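Local coordinates for protein pectate lyase (PDB 3VMW) that probably cleaves polygalacturonate by beta-elimination, as a family 1 polysaccharide lyase, and is seen here with galacturonate units bound, at residues V132-N137 with I165-N170; Y200-N205 with F223-D228; A230-V235 with G266-S271. All blocks are in the same frame, centred on the assembly; numbering follows the deposited sequence.

Contact 1: V132-N137 with I165-N170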
loop_
_atom_site.group_PDB
_atom_site.type_symbol
_atom_site.label_atom_id
_atom_site.label_comp_id
_atom_site.label_asym_id
_atom_site.label_seq_id
_atom_site.Cartn_x
_atom_site.Cartn_y
_atom_site.Cartn_z
ATOM N N VAL A 132 -0.963 9.288 -5.348
ATOM C CA VAL A 132 -1.665 8.043 -5.549
ATOM C C VAL A 132 -2.404 7.767 -4.240
ATOM O O VAL A 132 -1.801 7.854 -3.149
ATOM C CB VAL A 132 -0.683 6.908 -5.775
ATOM C CG1 VAL A 132 -1.420 5.551 -5.850
ATOM C CG2 VAL A 132 0.159 7.157 -7.100
ATOM N N TRP A 133 -3.679 7.427 -4.369
ATOM C CA TRP A 133 -4.523 7.136 -3.218
ATOM C C TRP A 133 -5.057 5.738 -3.362
ATOM O O TRP A 133 -5.783 5.455 -4.318
ATOM C CB TRP A 133 -5.685 8.125 -3.176
ATOM C CG TRP A 133 -6.511 8.055 -1.947
ATOM C CD1 TRP A 133 -6.147 7.531 -0.696
ATOM C CD2 TRP A 133 -7.852 8.545 -1.809
ATOM N NE1 TRP A 133 -7.216 7.691 0.192
ATOM C CE2 TRP A 133 -8.268 8.289 -0.475
ATOM C CE3 TRP A 133 -8.755 9.171 -2.696
ATOM C CZ2 TRP A 133 -9.558 8.653 -0.001
ATOM C CZ3 TRP A 133 -10.052 9.525 -2.225
ATOM C CH2 TRP A 133 -10.427 9.260 -0.883
ATOM N N ILE A 134 -4.671 4.851 -2.431
ATOM C CA ILE A 134 -5.107 3.462 -2.483
ATOM C C ILE A 134 -6.053 3.287 -1.297
ATOM O O ILE A 134 -5.613 3.265 -0.148
ATOM C CB ILE A 134 -3.885 2.524 -2.353
ATOM C CG1 ILE A 134 -3.024 2.656 -3.630
ATOM C CG2 ILE A 134 -4.330 1.085 -2.111
ATOM C CD1 ILE A 134 -1.587 1.975 -3.567
ATOM N N ASP A 135 -7.352 3.180 -1.576
ATOM C CA ASP A 135 -8.349 3.370 -0.519
ATOM C C ASP A 135 -9.446 2.308 -0.511
ATOM O O ASP A 135 -10.009 1.987 -1.565
ATOM C CB ASP A 135 -8.999 4.745 -0.697
ATOM C CG ASP A 135 -10.049 5.032 0.376
ATOM O OD1 ASP A 135 -9.660 5.281 1.559
ATOM O OD2 ASP A 135 -11.246 4.954 0.031
ATOM N N HIS A 136 -9.780 1.777 0.672
ATOM C CA HIS A 136 -10.964 0.912 0.776
ATOM C C HIS A 136 -10.889 -0.301 -0.175
ATOM O O HIS A 136 -11.891 -0.687 -0.785
ATOM C CB HIS A 136 -12.259 1.712 0.527
ATOM C CG HIS A 136 -12.784 2.411 1.757
ATOM N ND1 HIS A 136 -12.599 3.760 1.983
ATOM C CD2 HIS A 136 -13.476 1.944 2.826
ATOM C CE1 HIS A 136 -13.145 4.093 3.147
ATOM N NE2 HIS A 136 -13.693 3.012 3.676
ATOM N N ASN A 137 -9.699 -0.902 -0.273
ATOM C CA ASN A 137 -9.523 -2.148 -1.019
ATOM C C ASN A 137 -9.295 -3.319 -0.071
ATOM O O ASN A 137 -9.135 -3.132 1.146
ATOM C CB ASN A 137 -8.333 -2.025 -1.963
ATOM C CG ASN A 137 -8.365 -0.743 -2.783
ATOM O OD1 ASN A 137 -7.533 0.167 -2.613
ATOM N ND2 ASN A 137 -9.299 -0.667 -3.667
ATOM N N ILE A 165 1.896 9.488 -1.343
ATOM C CA ILE A 165 1.016 8.349 -1.502
ATOM C C ILE A 165 0.292 8.154 -0.191
ATOM O O ILE A 165 0.914 8.188 0.868
ATOM C CB ILE A 165 1.835 7.045 -1.733
ATOM C CG1 ILE A 165 2.946 7.190 -2.807
ATOM C CG2 ILE A 165 0.920 5.841 -1.998
ATOM C CD1 ILE A 165 2.470 7.388 -4.213
ATOM N N THR A 166 -1.013 7.906 -0.264
ATOM C CA THR A 166 -1.786 7.592 0.930
ATOM C C THR A 166 -2.450 6.235 0.712
ATOM O O THR A 166 -3.109 6.015 -0.325
ATOM C CB THR A 166 -2.859 8.669 1.189
ATOM O OG1 THR A 166 -2.209 9.884 1.606
ATOM C CG2 THR A 166 -3.902 8.218 2.274
ATOM N N VAL A 167 -2.275 5.348 1.691
ATOM C CA VAL A 167 -2.856 4.024 1.689
ATOM C C VAL A 167 -3.816 3.962 2.885
ATOM O O VAL A 167 -3.373 3.983 4.031
ATOM C CB VAL A 167 -1.720 2.985 1.869
ATOM C CG1 VAL A 167 -2.285 1.533 2.078
ATOM C CG2 VAL A 167 -0.747 3.039 0.656
ATOM N N SER A 168 -5.134 3.903 2.628
ATOM C CA SER A 168 -6.103 4.146 3.699
ATOM C C SER A 168 -7.289 3.185 3.651
ATOM O O SER A 168 -7.745 2.815 2.566
ATOM C CB SER A 168 -6.625 5.590 3.614
ATOM O OG SER A 168 -7.208 5.841 2.352
ATOM N N TRP A 169 -7.768 2.750 4.818
ATOM C CA TRP A 169 -9.052 2.020 4.872
ATOM C C TRP A 169 -9.040 0.676 4.106
ATOM O O TRP A 169 -10.096 0.152 3.756
ATOM C CB TRP A 169 -10.241 2.913 4.363
ATOM C CG TRP A 169 -10.503 4.074 5.254
ATOM C CD1 TRP A 169 -10.164 5.382 5.030
ATOM C CD2 TRP A 169 -11.129 4.033 6.533
ATOM N NE1 TRP A 169 -10.543 6.161 6.095
ATOM C CE2 TRP A 169 -11.126 5.357 7.043
ATOM C CE3 TRP A 169 -11.692 3.009 7.302
ATOM C CZ2 TRP A 169 -11.681 5.684 8.278
ATOM C CZ3 TRP A 169 -12.223 3.333 8.560
ATOM C CH2 TRP A 169 -12.214 4.664 9.029
ATOM N N ASN A 170 -7.857 0.110 3.874
ATOM C CA ASN A 170 -7.763 -1.179 3.200
ATOM C C ASN A 170 -7.642 -2.310 4.222
ATOM O O ASN A 170 -7.212 -2.090 5.360
ATOM C CB ASN A 170 -6.515 -1.248 2.331
ATOM C CG ASN A 170 -6.407 -0.086 1.364
ATOM O OD1 ASN A 170 -7.116 -0.028 0.348
ATOM N ND2 ASN A 170 -5.512 0.849 1.672
#
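The rings of H136 and W169 are near parallel (4°) but slid so far apart that they barely overlap; what lies over the imidazole is W169 CB, 3.4 Å from the centroid of the H136 ring. Beyond it, the W169 indole stacks on H198. D135 fixes the rotation of the imidazole, H136 ND1 giving a 2.7 Å bond to D135 OD2 in the plane of the ring. The other carboxylate oxygen, D135 OD1, takes the hydroxyl of S168 on its anti lone pair (OG to OD1 2.6 Å). Set between its backbone N and carbonyl carbon (chi1 57°), S168 OG can give its proton to D135 and also accept W133 NE1, in a bent bond of 2.8 Å with OG tilted out of the indole plane, so the small serine joins a ring to a charge. Parallel strands 132-135 and 165-168 are successive rungs of the right-handed beta-helix expected of this family: W133, D135, T166 and S168 are on the outer face of the coil, partly covered by the N-terminal segment (Q5 O and A8 N bond T166 OG1), while V132, I134, I165 and V167 fill the interior, where I165 CD1 rests 3.6 Å from V132 CB. At the corner, N170 OD1 accepts N137 N (2.8 Å) while its ND2 reaches I134 O at 3.0 Å from above the carbonyl plane. Asparagine suits this bend because one amide both donates and accepts; ND2 also bonds N199.

Contact 2: Y200-N205 with F223-D228. With ADA (alpha-D-galactopyranuronic acid), chain B.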
loop_
_atom_site.group_PDB
_atom_site.type_symbol
_atom_site.label_atom_id
_atom_site.label_comp_id
_atom_site.label_asym_id
_atom_site.label_seq_id
_atom_site.Cartn_x
_atom_site.Cartn_y
_atom_site.Cartn_z
ATOM N N TYR A 200 -6.499 -2.306 8.067
ATOM C CA TYR A 200 -6.541 -3.526 8.866
ATOM C C TYR A 200 -5.427 -4.423 8.333
ATOM O O TYR A 200 -5.469 -4.818 7.151
ATOM C CB TYR A 200 -7.870 -4.217 8.621
ATOM C CG TYR A 200 -8.149 -5.459 9.473
ATOM C CD1 TYR A 200 -7.811 -5.498 10.801
ATOM C CD2 TYR A 200 -8.775 -6.595 8.917
ATOM C CE1 TYR A 200 -8.115 -6.609 11.605
ATOM C CE2 TYR A 200 -9.066 -7.735 9.701
ATOM C CZ TYR A 200 -8.738 -7.723 11.054
ATOM O OH TYR A 200 -9.020 -8.813 11.868
ATOM N N PHE A 201 -4.443 -4.735 9.183
ATOM C CA PHE A 201 -3.305 -5.579 8.833
ATOM C C PHE A 201 -3.425 -6.848 9.660
ATOM O O PHE A 201 -3.219 -6.813 10.883
ATOM C CB PHE A 201 -1.997 -4.880 9.226
ATOM C CG PHE A 201 -1.742 -3.558 8.524
ATOM C CD1 PHE A 201 -1.624 -3.488 7.128
ATOM C CD2 PHE A 201 -1.549 -2.393 9.273
ATOM C CE1 PHE A 201 -1.328 -2.261 6.495
ATOM C CE2 PHE A 201 -1.239 -1.162 8.662
ATOM C CZ PHE A 201 -1.123 -1.099 7.263
ATOM N N ASN A 202 -3.807 -7.965 9.034
ATOM C CA ASN A 202 -4.291 -9.120 9.806
ATOM C C ASN A 202 -3.735 -10.443 9.268
ATOM O O ASN A 202 -3.898 -10.757 8.077
ATOM C CB ASN A 202 -5.830 -9.173 9.795
ATOM C CG ASN A 202 -6.370 -10.381 10.516
ATOM O OD1 ASN A 202 -5.996 -10.663 11.652
ATOM N ND2 ASN A 202 -7.248 -11.111 9.859
ATOM N N ASN A 203 -3.087 -11.201 10.144
ATOM C CA ASN A 203 -2.584 -12.528 9.790
ATOM C C ASN A 203 -1.525 -12.450 8.700
ATOM O O ASN A 203 -1.678 -13.026 7.619
ATOM C CB ASN A 203 -3.706 -13.485 9.359
ATOM C CG ASN A 203 -3.205 -14.953 9.255
ATOM O OD1 ASN A 203 -2.326 -15.349 10.009
ATOM N ND2 ASN A 203 -3.741 -15.734 8.296
ATOM N N LEU A 204 -0.447 -11.731 9.008
ATOM C CA LEU A 204 0.605 -11.443 8.066
ATOM C C LEU A 204 1.902 -11.928 8.708
ATOM O O LEU A 204 1.988 -12.012 9.946
ATOM C CB LEU A 204 0.724 -9.928 7.851
ATOM C CG LEU A 204 -0.575 -9.222 7.397
ATOM C CD1 LEU A 204 -0.396 -7.692 7.393
ATOM C CD2 LEU A 204 -1.024 -9.729 6.020
ATOM N N ASN A 205 2.917 -12.212 7.899
ATOM C CA ASN A 205 4.210 -12.591 8.469
ATOM C C ASN A 205 5.102 -11.398 8.761
ATOM O O ASN A 205 5.627 -11.270 9.883
ATOM C CB ASN A 205 4.954 -13.580 7.580
ATOM C CG ASN A 205 6.184 -14.150 8.256
ATOM O OD1 ASN A 205 7.305 -14.056 7.726
ATOM N ND2 ASN A 205 5.991 -14.747 9.409
ATOM N N PHE A 223 -3.307 -3.486 13.686
ATOM C CA PHE A 223 -2.395 -4.572 13.381
ATOM C C PHE A 223 -2.823 -5.765 14.243
ATOM O O PHE A 223 -2.984 -5.617 15.482
ATOM C CB PHE A 223 -0.959 -4.196 13.816
ATOM C CG PHE A 223 -0.359 -3.028 13.080
ATOM C CD1 PHE A 223 0.647 -3.230 12.138
ATOM C CD2 PHE A 223 -0.725 -1.728 13.386
ATOM C CE1 PHE A 223 1.226 -2.138 11.483
ATOM C CE2 PHE A 223 -0.147 -0.634 12.730
ATOM C CZ PHE A 223 0.832 -0.843 11.776
ATOM N N LYS A 224 -3.009 -6.943 13.627
ATOM C CA LYS A 224 -3.483 -8.105 14.372
ATOM C C LYS A 224 -2.865 -9.382 13.847
ATOM O O LYS A 224 -2.837 -9.612 12.614
ATOM C CB LYS A 224 -5.006 -8.222 14.253
ATOM C CG LYS A 224 -5.653 -9.386 15.020
ATOM C CD LYS A 224 -7.157 -9.404 14.688
ATOM C CE LYS A 224 -7.905 -10.483 15.428
ATOM N NZ LYS A 224 -9.315 -10.516 14.945
ATOM N N ASP A 225 -2.373 -10.198 14.774
ATOM C CA ASP A 225 -1.879 -11.531 14.432
ATOM C C ASP A 225 -0.783 -11.419 13.380
ATOM O O ASP A 225 -0.866 -12.008 12.294
ATOM C CB ASP A 225 -3.026 -12.429 13.964
ATOM C CG ASP A 225 -3.968 -12.802 15.092
ATOM O OD1 ASP A 225 -3.585 -12.620 16.283
ATOM O OD2 ASP A 225 -5.094 -13.273 14.795
ATOM N N ILE A 226 0.242 -10.635 13.695
ATOM C CA ILE A 226 1.382 -10.504 12.778
ATOM C C ILE A 226 2.472 -11.440 13.289
ATOM O O ILE A 226 2.987 -11.278 14.394
ATOM C CB ILE A 226 1.937 -9.064 12.739
ATOM C CG1 ILE A 226 0.824 -8.034 12.498
ATOM C CG2 ILE A 226 3.083 -8.911 11.704
ATOM C CD1 ILE A 226 0.315 -7.989 11.149
ATOM N N ASN A 227 2.823 -12.424 12.486
ATOM C CA ASN A 227 3.623 -13.536 12.984
ATOM C C ASN A 227 5.070 -13.197 13.359
ATOM O O ASN A 227 5.544 -13.634 14.413
ATOM C CB ASN A 227 3.603 -14.684 11.981
ATOM C CG ASN A 227 4.253 -15.941 12.526
ATOM O OD1 ASN A 227 3.743 -16.544 13.466
ATOM N ND2 ASN A 227 5.383 -16.358 11.917
ATOM N N ASP A 228 5.776 -12.446 12.511
ATOM C CA ASP A 228 7.218 -12.219 12.756
ATOM C C ASP A 228 7.525 -10.799 13.195
ATOM O O ASP A 228 7.891 -10.585 14.350
ATOM C CB ASP A 228 8.058 -12.625 11.537
ATOM C CG ASP A 228 9.451 -13.080 11.927
ATOM O OD1 ASP A 228 9.574 -13.982 12.774
ATOM O OD2 ASP A 228 10.422 -12.503 11.419
HETATM C C1 ADA B . 12.130 -15.783 11.232
HETATM C C2 ADA B . 11.593 -16.228 9.918
HETATM C C3 ADA B . 12.633 -16.707 9.005
HETATM C C4 ADA B . 13.772 -15.807 8.879
HETATM C C5 ADA B . 14.269 -15.393 10.238
HETATM C C6 ADA B . 15.251 -14.334 10.132
HETATM O O2 ADA B . 10.645 -17.232 10.211
HETATM O O3 ADA B . 12.053 -17.005 7.712
HETATM O O4 ADA B . 13.460 -14.598 8.104
HETATM O O5 ADA B . 13.213 -14.881 11.053
HETATM O O6B ADA B . 15.105 -13.266 10.772
HETATM O O6A ADA B . 16.213 -14.504 9.369
HETATM O O HOH W 1 -6.259 -13.251 12.613
HETATM O O HOH W 2 -0.311 -14.934 12.043
#
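F201 and F223 stand side by side on parallel strands 200-202 and 223-226, whose axes approach to 4.7 Å at 13°, with K224 N bonded to F201 O and N203 N to K224 O. Both phenyl groups point into the interior, each CG anti to its carbonyl carbon (chi1 -64° in F223), which sets the two rings side by side. Yet they are neither stacked nor edge-to-face: their planes meet at 44°, and F201 CD2 comes down over the rim of one F223 face, 3.6 Å from F223 CE1. F223 stacks in turn on F246 of the next coil. An alanine at F223 is likely to open a gap between F201 and F246, leaving F201 freer to turn. Aligned like residues such as F201, F223 and F246 are a hallmark of the parallel beta-helix. N203 and D225 adopt left-handed backbone angles, and at N203 the chain turns a corner; past it L204 and I226 also turn inward, their CD1 atoms 3.8 Å apart. On the outer side, K224 is fully extended and runs alongside N202, its CD 3.5 Å from N202 OD1 and 3.4 Å from Y200 OH, so its aliphatic part is packed while the amine is carried outward. Water bridges join N202 OD1 to D225 OD2, and N203 OD1 to D225 O, while N203 ND2 bonds N174 OD1. Further on, N227 N bonds L204 O (2.7 Å) and D228 N meets N205 O. D228 OD1 reaches within 3.5 Å of C1 of the chain B galacturonate, while D228 OD2 is held by K262 and Y269.

Contact 3: A230-V235 with G266-S271; sequences AINSRV and GWFYGS. With ADA (alpha-D-galactopyranuronic acid), chain C; ADA (alpha-D-galactopyranuronic acid), chain D.
R234 turns one face of its guanidinium to the carbonyl oxygens of F268 and G270 and offers its edge to S271 and a sugar. NE and NH1 close side-on upon S271 OG, at 2.8 Å from NE, in the guanidinium plane; D185 is a further partner of that hydroxyl. A bend at chi3 (81°) brings the outer nitrogens round to the carboxylate of the chain C galacturonate, NH1 to O6B at 2.8 Å and NH2 to O6A at 2.7 Å, both nearly straight. N232, on strand 231-234 of the beta-helix, pins the facing loop: its OD1 accepts F268 N and its ND2 donates to F268 O, each at 2.9 Å and each steeply out of the acceptor's carbonyl plane. G270 N reaches F268 O from the opposite face. G266 suits its place because a CB there would run into the F268 ring. Y269, its hydroxyl tied to D228 and T229, is sandwiched between F268 CB and the chain D galacturonate, whose C4 lies 4.0 Å above the ring plane. Aromatic carbon thus meets sugar carbon while a paired, charged grip meets the acid, which is consistent with preference for unesterified galacturonate.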
loop_
_atom_site.group_PDB
_atom_site.type_symbol
_atom_site.label_atom_id
_atom_site.label_comp_id
_atom_site.label_asym_id
_atom_site.label_seq_id
_atom_site.Cartn_x
_atom_site.Cartn_y
_atom_site.Cartn_z
ATOM N N ALA A 230 6.356 -6.322 12.395
ATOM C CA ALA A 230 5.457 -5.396 11.681
ATOM C C ALA A 230 6.248 -4.277 11.007
ATOM O O ALA A 230 6.758 -4.441 9.913
ATOM C CB ALA A 230 4.382 -4.810 12.634
ATOM N N ILE A 231 6.380 -3.138 11.678
ATOM C CA ILE A 231 7.004 -1.988 11.033
ATOM C C ILE A 231 8.531 -2.119 11.125
ATOM O O ILE A 231 9.079 -2.190 12.212
ATOM C CB ILE A 231 6.572 -0.713 11.743
ATOM C CG1 ILE A 231 5.031 -0.600 11.692
ATOM C CG2 ILE A 231 7.244 0.513 11.103
ATOM C CD1 ILE A 231 4.517 0.453 12.754
ATOM N N ASN A 232 9.195 -2.137 9.978
ATOM C CA ASN A 232 10.630 -2.322 9.923
ATOM C C ASN A 232 11.251 -1.075 9.314
ATOM O O ASN A 232 11.065 -0.816 8.134
ATOM C CB ASN A 232 10.953 -3.537 9.041
ATOM C CG ASN A 232 12.441 -3.897 9.076
ATOM O OD1 ASN A 232 13.232 -3.192 9.703
ATOM N ND2 ASN A 232 12.826 -4.997 8.397
ATOM N N SER A 233 11.985 -0.307 10.109
ATOM C CA SER A 233 12.443 1.003 9.672
ATOM C C SER A 233 13.948 0.930 9.460
ATOM O O SER A 233 14.684 0.672 10.382
ATOM C CB SER A 233 12.091 2.076 10.711
ATOM O OG SER A 233 12.542 3.363 10.319
ATOM N N ARG A 234 14.376 1.137 8.218
ATOM C CA ARG A 234 15.758 0.852 7.812
ATOM C C ARG A 234 16.417 2.038 7.122
ATOM O O ARG A 234 15.734 2.900 6.549
ATOM C CB ARG A 234 15.752 -0.336 6.843
ATOM C CG ARG A 234 15.406 -1.654 7.527
ATOM C CD ARG A 234 14.742 -2.627 6.559
ATOM N NE ARG A 234 15.728 -3.325 5.713
ATOM C CZ ARG A 234 15.584 -4.581 5.288
ATOM N NH1 ARG A 234 16.531 -5.155 4.550
ATOM N NH2 ARG A 234 14.478 -5.266 5.599
ATOM N N VAL A 235 17.747 2.064 7.169
ATOM C CA VAL A 235 18.522 3.067 6.450
ATOM C C VAL A 235 17.944 4.485 6.444
ATOM O O VAL A 235 17.761 5.086 5.378
ATOM C CB VAL A 235 18.935 2.601 5.004
ATOM C CG1 VAL A 235 20.118 1.639 5.090
ATOM C CG2 VAL A 235 17.777 1.961 4.231
ATOM N N GLY A 266 10.778 -1.682 14.685
ATOM C CA GLY A 266 12.188 -1.878 14.998
ATOM C C GLY A 266 12.968 -1.929 13.700
ATOM O O GLY A 266 12.479 -1.515 12.656
ATOM N N TRP A 267 14.193 -2.433 13.782
ATOM C CA TRP A 267 15.071 -2.614 12.639
ATOM C C TRP A 267 15.325 -4.112 12.584
ATOM O O TRP A 267 15.865 -4.694 13.552
ATOM C CB TRP A 267 16.401 -1.861 12.908
ATOM C CG TRP A 267 17.444 -2.115 11.894
ATOM C CD1 TRP A 267 17.269 -2.540 10.604
ATOM C CD2 TRP A 267 18.859 -1.973 12.086
ATOM N NE1 TRP A 267 18.503 -2.662 9.986
ATOM C CE2 TRP A 267 19.487 -2.325 10.875
ATOM C CE3 TRP A 267 19.653 -1.589 13.171
ATOM C CZ2 TRP A 267 20.882 -2.306 10.718
ATOM C CZ3 TRP A 267 21.051 -1.568 13.012
ATOM C CH2 TRP A 267 21.644 -1.914 11.795
ATOM N N PHE A 268 14.932 -4.745 11.481
ATOM C CA PHE A 268 14.953 -6.206 11.386
ATOM C C PHE A 268 15.567 -6.677 10.060
ATOM O O PHE A 268 15.528 -5.949 9.071
ATOM C CB PHE A 268 13.516 -6.766 11.500
ATOM C CG PHE A 268 12.736 -6.224 12.668
ATOM C CD1 PHE A 268 13.090 -6.553 13.963
ATOM C CD2 PHE A 268 11.624 -5.383 12.461
ATOM C CE1 PHE A 268 12.375 -6.037 15.046
ATOM C CE2 PHE A 268 10.905 -4.876 13.528
ATOM C CZ PHE A 268 11.280 -5.205 14.825
ATOM N N TYR A 269 16.128 -7.890 10.058
ATOM C CA TYR A 269 16.465 -8.613 8.827
ATOM C C TYR A 269 17.696 -8.144 8.044
ATOM O O TYR A 269 18.464 -8.960 7.531
ATOM C CB TYR A 269 15.286 -8.567 7.882
ATOM C CG TYR A 269 14.016 -9.130 8.452
ATOM C CD1 TYR A 269 14.012 -10.257 9.278
ATOM C CD2 TYR A 269 12.809 -8.539 8.149
ATOM C CE1 TYR A 269 12.771 -10.771 9.794
ATOM C CE2 TYR A 269 11.609 -9.015 8.654
ATOM C CZ TYR A 269 11.589 -10.124 9.457
ATOM O OH TYR A 269 10.365 -10.551 9.907
ATOM N N GLY A 270 17.875 -6.841 7.886
ATOM C CA GLY A 270 18.923 -6.404 6.977
ATOM C C GLY A 270 19.040 -4.915 6.785
ATOM O O GLY A 270 18.440 -4.142 7.547
ATOM N N SER A 271 19.815 -4.546 5.758
ATOM C CA SER A 271 20.284 -3.191 5.507
ATOM C C SER A 271 21.414 -2.817 6.494
ATOM O O SER A 271 21.450 -3.280 7.625
ATOM C CB SER A 271 19.136 -2.165 5.541
ATOM O OG SER A 271 18.126 -2.498 4.571
HETATM C C1 ADA C . 12.786 -11.312 3.407
HETATM C C2 ADA C . 13.243 -11.689 2.004
HETATM C C3 ADA C . 14.694 -11.405 1.811
HETATM C C4 ADA C . 15.083 -10.056 2.141
HETATM C C5 ADA C . 14.593 -9.669 3.533
HETATM C C6 ADA C . 14.811 -8.282 3.921
HETATM O O2 ADA C . 12.994 -13.056 1.885
HETATM O O3 ADA C . 15.012 -11.663 0.415
HETATM O O4 ADA C . 14.473 -9.181 1.189
HETATM O O5 ADA C . 13.153 -9.991 3.731
HETATM O O6B ADA C . 15.938 -7.748 3.755
HETATM O O6A ADA C . 13.888 -7.624 4.506
HETATM C C1 ADA D . 13.465 -14.701 6.695
HETATM C C2 ADA D . 14.668 -13.983 6.129
HETATM C C3 ADA D . 14.539 -12.511 6.319
HETATM C C4 ADA D . 13.330 -11.996 5.701
HETATM C C5 ADA D . 12.156 -12.687 6.318
HETATM C C6 ADA D . 10.871 -12.275 5.750
HETATM O O2 ADA D . 15.839 -14.480 6.730
HETATM O O3 ADA D . 15.736 -11.842 5.890
HETATM O O4 ADA D . 13.356 -12.253 4.262
HETATM O O5 ADA D . 12.276 -14.170 6.156
HETATM O O6B ADA D . 10.486 -11.085 5.796
HETATM O O6A ADA D . 10.136 -13.148 5.212
#

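In the fold
All three contacts join neighbouring coils of one parallel beta-helix. The centres of contacts 1 and 2 are about 18 Å apart, and they meet where N170 O probably accepts Y200 N, at 2.8 Å. Contacts 2 and 3 are closer, with centres about 16 Å apart; F223 CZ packs 4.0 Å from I231 CD1, and D228 OD2 lies 2.5 Å from Y269 OH, a probable hydrogen bond. That last pair connects the ligand-facing end of contact 2 with the sugar-binding residues of contact 3, beside the bound galacturonates. Contact 1 is about 23 Å from contact 3 between centres and about 12 Å at the nearest atoms, and does not touch it.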